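PDB 2Z5B: protein YPL144W from Saccharomyces cerevisiae, which pairs with IRC25 as a heterodimeric chaperone that binds proteasome precursors and promotes alpha-ring formation during 20S proteasome assembly. Local coordinates for residues 93-106 with 125-138. Residues are numbered along the deposited sequence; the frame is centred on the assembly and turned at random.
Sequences DDRIRDMARHMATI and EDPSMLVANHLYIL
Met99 and Leu138 interlock as reciprocal knobs into holes where helix 94-106 meets helices 128-132 and 134-138, which break at Asn133, a worked example of helices packing on one face of a mixed beta-sheet. Met99 sits among Leu130, His134, Ile137 and Leu138. With CG anti to the backbone N (chi1 174°) and bends at the next two torsions, its chain doubles back, bringing CE over one face of the His134 imidazole, 4.0 Å from the ring centroid, and within 3.6 Å of Ile137 CD1. Leu138 answers by pressing CD2 close to the helix backbone, 3.5 Å from Met103 N. Trp119 and Val117 of strand 115-121 floor this tight layer.

The outer side is more polar and more open to solvent. There one face of the Arg95 guanidinium lies over Pro127 CB, and CG meets Val131 CG2 at 3.6 Å. The group grips Asp93 side-on, NE to OD1 nearly straight and in the guanidinium plane, NH2 to OD2 tilted from it. Asp93 OD1 also caps the helix through Arg95 N, which probably helps hold both the helix start and the guanidinium's rotation. Were the chain cut back to an alanine here, Pro127 and Val131 would probably lose their cover and the Asp93 carboxylate its charged mate. Asp126 OD1, 4.1 Å from Arg95 NH1, offers charge without a bond and caps Ser128 N. Between the two regions, a water joins Arg95 O to His134 ND1. The two imidazoles meet rim to rim, planes 89° apart. Their hydrogen bond runs 2.8 Å between His102 ND1 and His134 NE2.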
# COMPACT_ATOMS: atom_id res chain seq x y z
N ASP A 93 -17.09 7.45 6.42
CA ASP A 93 -18.05 6.39 6.73
C ASP A 93 -17.58 5.53 7.91
O ASP A 93 -16.64 4.74 7.78
CB ASP A 93 -18.26 5.52 5.48
CG ASP A 93 -19.48 4.63 5.59
OD1 ASP A 93 -19.87 4.28 6.71
OD2 ASP A 93 -20.03 4.27 4.53
N ASP A 94 -18.24 5.69 9.07
CA ASP A 94 -17.93 4.90 10.28
C ASP A 94 -17.97 3.39 10.05
O ASP A 94 -17.22 2.65 10.68
CB ASP A 94 -18.92 5.19 11.43
CG ASP A 94 -18.91 6.64 11.88
OD1 ASP A 94 -18.07 7.45 11.42
OD2 ASP A 94 -19.77 6.97 12.73
N ARG A 95 -18.89 2.94 9.19
CA ARG A 95 -19.09 1.50 8.92
C ARG A 95 -17.85 0.88 8.26
O ARG A 95 -17.46 -0.24 8.58
CB ARG A 95 -20.30 1.29 8.01
CG ARG A 95 -21.65 1.78 8.60
CD ARG A 95 -22.76 1.74 7.55
NE ARG A 95 -22.56 2.76 6.53
CZ ARG A 95 -23.37 2.99 5.50
NH1 ARG A 95 -24.48 2.28 5.33
NH2 ARG A 95 -23.07 3.95 4.63
N ILE A 96 -17.25 1.62 7.33
CA ILE A 96 -15.98 1.23 6.71
C ILE A 96 -14.81 1.41 7.69
O ILE A 96 -14.05 0.47 7.88
CB ILE A 96 -15.72 2.00 5.39
CG1 ILE A 96 -16.84 1.68 4.38
CG2 ILE A 96 -14.34 1.65 4.82
CD1 ILE A 96 -16.91 2.61 3.19
N ARG A 97 -14.71 2.58 8.33
CA ARG A 97 -13.63 2.85 9.31
C ARG A 97 -13.55 1.84 10.44
O ARG A 97 -12.44 1.38 10.81
CB ARG A 97 -13.73 4.27 9.91
CG ARG A 97 -12.38 4.83 10.40
CD ARG A 97 -12.54 6.14 11.18
NE ARG A 97 -13.40 7.08 10.46
CZ ARG A 97 -14.66 7.36 10.79
NH1 ARG A 97 -15.23 6.79 11.85
NH2 ARG A 97 -15.34 8.21 10.05
N ASP A 98 -14.71 1.51 11.03
CA ASP A 98 -14.79 0.48 12.08
C ASP A 98 -14.15 -0.81 11.62
O ASP A 98 -13.35 -1.40 12.34
CB ASP A 98 -16.25 0.20 12.50
CG ASP A 98 -16.83 1.30 13.39
OD1 ASP A 98 -16.10 2.27 13.72
OD2 ASP A 98 -18.04 1.19 13.73
N MET A 99 -14.51 -1.25 10.42
CA MET A 99 -14.02 -2.53 9.91
C MET A 99 -12.50 -2.53 9.74
O MET A 99 -11.84 -3.48 10.17
CB MET A 99 -14.68 -2.88 8.58
CG MET A 99 -14.10 -4.12 7.92
SD MET A 99 -14.23 -5.58 8.97
CE MET A 99 -15.96 -5.88 8.69
N ALA A 100 -11.98 -1.49 9.09
CA ALA A 100 -10.54 -1.36 8.81
C ALA A 100 -9.75 -1.23 10.10
O ALA A 100 -8.69 -1.83 10.25
CB ALA A 100 -10.29 -0.15 7.92
N ARG A 101 -10.30 -0.46 11.05
CA ARG A 101 -9.68 -0.29 12.37
C ARG A 101 -9.61 -1.60 13.11
O ARG A 101 -8.55 -1.99 13.56
CB ARG A 101 -10.43 0.74 13.22
CG ARG A 101 -9.87 0.88 14.64
CD ARG A 101 -10.57 2.04 15.36
NE ARG A 101 -12.04 1.94 15.32
CZ ARG A 101 -12.80 1.26 16.18
NH1 ARG A 101 -12.26 0.58 17.19
NH2 ARG A 101 -14.11 1.26 16.02
N HIS A 102 -10.76 -2.27 13.25
CA HIS A 102 -10.82 -3.57 13.91
C HIS A 102 -9.92 -4.60 13.26
O HIS A 102 -9.20 -5.32 13.95
CB HIS A 102 -12.24 -4.12 13.96
CG HIS A 102 -13.12 -3.43 14.96
ND1 HIS A 102 -14.47 -3.25 14.76
CD2 HIS A 102 -12.83 -2.87 16.16
CE1 HIS A 102 -14.98 -2.60 15.79
NE2 HIS A 102 -14.01 -2.36 16.65
N MET A 103 -9.97 -4.66 11.92
CA MET A 103 -9.13 -5.60 11.18
C MET A 103 -7.66 -5.42 11.48
O MET A 103 -6.99 -6.36 11.87
CB MET A 103 -9.38 -5.49 9.67
CG MET A 103 -8.75 -6.62 8.86
SD MET A 103 -9.50 -8.22 9.18
CE MET A 103 -11.01 -8.05 8.23
N ALA A 104 -7.16 -4.20 11.32
CA ALA A 104 -5.75 -3.94 11.53
C ALA A 104 -5.37 -4.21 12.99
O ALA A 104 -4.37 -4.85 13.24
CB ALA A 104 -5.40 -2.52 11.14
N THR A 105 -6.17 -3.71 13.92
CA THR A 105 -5.87 -3.82 15.35
C THR A 105 -5.90 -5.27 15.82
O THR A 105 -4.99 -5.70 16.52
CB THR A 105 -6.83 -2.95 16.21
OG1 THR A 105 -6.83 -1.61 15.71
CG2 THR A 105 -6.33 -2.88 17.66
N ILE A 106 -6.92 -6.01 15.43
CA ILE A 106 -7.02 -7.42 15.82
C ILE A 106 -5.91 -8.28 15.17
O ILE A 106 -5.33 -9.16 15.83
CB ILE A 106 -8.43 -8.01 15.57
CG1 ILE A 106 -9.45 -7.34 16.49
CG2 ILE A 106 -8.45 -9.51 15.85
CD1 ILE A 106 -10.85 -7.23 15.90
N GLU A 125 -21.15 -1.68 -3.47
CA GLU A 125 -21.18 -1.88 -2.03
C GLU A 125 -22.22 -1.06 -1.28
O GLU A 125 -22.30 0.17 -1.43
CB GLU A 125 -19.81 -1.56 -1.44
CG GLU A 125 -19.68 -1.88 0.01
CD GLU A 125 -18.30 -1.55 0.47
OE1 GLU A 125 -18.04 -0.35 0.70
OE2 GLU A 125 -17.48 -2.48 0.53
N ASP A 126 -22.99 -1.75 -0.46
CA ASP A 126 -23.77 -1.14 0.60
C ASP A 126 -23.00 -1.42 1.91
O ASP A 126 -23.01 -2.55 2.39
CB ASP A 126 -25.17 -1.78 0.61
CG ASP A 126 -26.01 -1.36 1.80
OD1 ASP A 126 -25.61 -0.43 2.54
OD2 ASP A 126 -27.08 -1.98 1.99
N PRO A 127 -22.34 -0.41 2.49
CA PRO A 127 -21.58 -0.69 3.72
C PRO A 127 -22.38 -1.22 4.94
O PRO A 127 -21.76 -1.67 5.91
CB PRO A 127 -20.90 0.64 4.05
CG PRO A 127 -20.88 1.39 2.78
CD PRO A 127 -22.18 1.00 2.09
N SER A 128 -23.72 -1.19 4.91
CA SER A 128 -24.51 -1.91 5.93
C SER A 128 -24.17 -3.40 6.01
O SER A 128 -24.34 -4.02 7.08
CB SER A 128 -26.03 -1.71 5.74
OG SER A 128 -26.57 -2.68 4.84
N MET A 129 -23.72 -3.97 4.89
CA MET A 129 -23.21 -5.34 4.82
C MET A 129 -22.00 -5.58 5.75
O MET A 129 -21.82 -6.67 6.27
CB MET A 129 -22.80 -5.68 3.39
CG MET A 129 -23.70 -6.66 2.64
SD MET A 129 -22.75 -7.60 1.37
CE MET A 129 -23.91 -7.47 0.01
N LEU A 130 -21.17 -4.56 5.92
CA LEU A 130 -20.00 -4.66 6.81
C LEU A 130 -20.46 -4.75 8.26
O LEU A 130 -19.90 -5.50 9.06
CB LEU A 130 -19.06 -3.46 6.63
CG LEU A 130 -18.12 -3.46 5.40
CD1 LEU A 130 -18.89 -3.15 4.12
CD2 LEU A 130 -17.01 -2.45 5.57
N VAL A 131 -21.52 -4.00 8.58
CA VAL A 131 -22.11 -4.00 9.93
C VAL A 131 -22.74 -5.36 10.22
O VAL A 131 -22.49 -5.95 11.27
CB VAL A 131 -23.15 -2.87 10.07
CG1 VAL A 131 -23.78 -2.86 11.47
CG2 VAL A 131 -22.50 -1.53 9.78
N ALA A 132 -23.52 -5.86 9.27
CA ALA A 132 -24.27 -7.10 9.43
C ALA A 132 -23.37 -8.33 9.52
O ALA A 132 -23.72 -9.32 10.18
CB ALA A 132 -25.26 -7.26 8.28
N ASN A 133 -22.23 -8.26 8.84
CA ASN A 133 -21.30 -9.38 8.74
C ASN A 133 -19.97 -9.08 9.45
O ASN A 133 -18.97 -9.78 9.27
CB ASN A 133 -21.10 -9.76 7.25
CG ASN A 133 -22.42 -10.15 6.56
OD1 ASN A 133 -23.02 -9.35 5.81
ND2 ASN A 133 -22.86 -11.38 6.79
N HIS A 134 -19.99 -8.04 10.28
CA HIS A 134 -18.77 -7.52 10.92
C HIS A 134 -17.89 -8.62 11.53
O HIS A 134 -16.73 -8.76 11.14
CB HIS A 134 -19.11 -6.41 11.93
CG HIS A 134 -17.96 -5.48 12.21
ND1 HIS A 134 -17.76 -4.31 11.52
CD2 HIS A 134 -16.95 -5.57 13.10
CE1 HIS A 134 -16.68 -3.72 11.97
NE2 HIS A 134 -16.16 -4.46 12.93
N LEU A 135 -18.45 -9.40 12.46
CA LEU A 135 -17.69 -10.45 13.17
C LEU A 135 -17.24 -11.57 12.23
O LEU A 135 -16.12 -12.07 12.35
CB LEU A 135 -18.53 -11.04 14.33
CG LEU A 135 -17.93 -12.22 15.11
CD1 LEU A 135 -16.91 -11.76 16.13
CD2 LEU A 135 -19.02 -13.07 15.83
N TYR A 136 -18.12 -11.99 11.33
CA TYR A 136 -17.78 -12.99 10.31
C TYR A 136 -16.55 -12.57 9.50
O TYR A 136 -15.65 -13.37 9.29
CB TYR A 136 -18.95 -13.19 9.36
CG TYR A 136 -18.66 -14.11 8.20
CD1 TYR A 136 -18.69 -15.50 8.37
CD2 TYR A 136 -18.38 -13.60 6.94
CE1 TYR A 136 -18.44 -16.36 7.31
CE2 TYR A 136 -18.11 -14.45 5.88
CZ TYR A 136 -18.15 -15.83 6.07
OH TYR A 136 -17.90 -16.67 5.02
N ILE A 137 -16.54 -11.32 9.04
CA ILE A 137 -15.45 -10.87 8.16
C ILE A 137 -14.12 -10.91 8.92
O ILE A 137 -13.13 -11.44 8.42
CB ILE A 137 -15.72 -9.47 7.57
CG1 ILE A 137 -16.92 -9.49 6.61
CG2 ILE A 137 -14.49 -8.94 6.84
CD1 ILE A 137 -17.48 -8.12 6.26
N LEU A 138 -14.11 -10.36 10.13
CA LEU A 138 -12.91 -10.41 10.96
C LEU A 138 -12.38 -11.83 11.21
O LEU A 138 -11.20 -12.10 10.98
CB LEU A 138 -13.12 -9.66 12.28
CG LEU A 138 -13.49 -8.18 12.19
CD1 LEU A 138 -14.04 -7.67 13.54
CD2 LEU A 138 -12.28 -7.34 11.75
O HOH W 1 -18.79 -2.08 10.20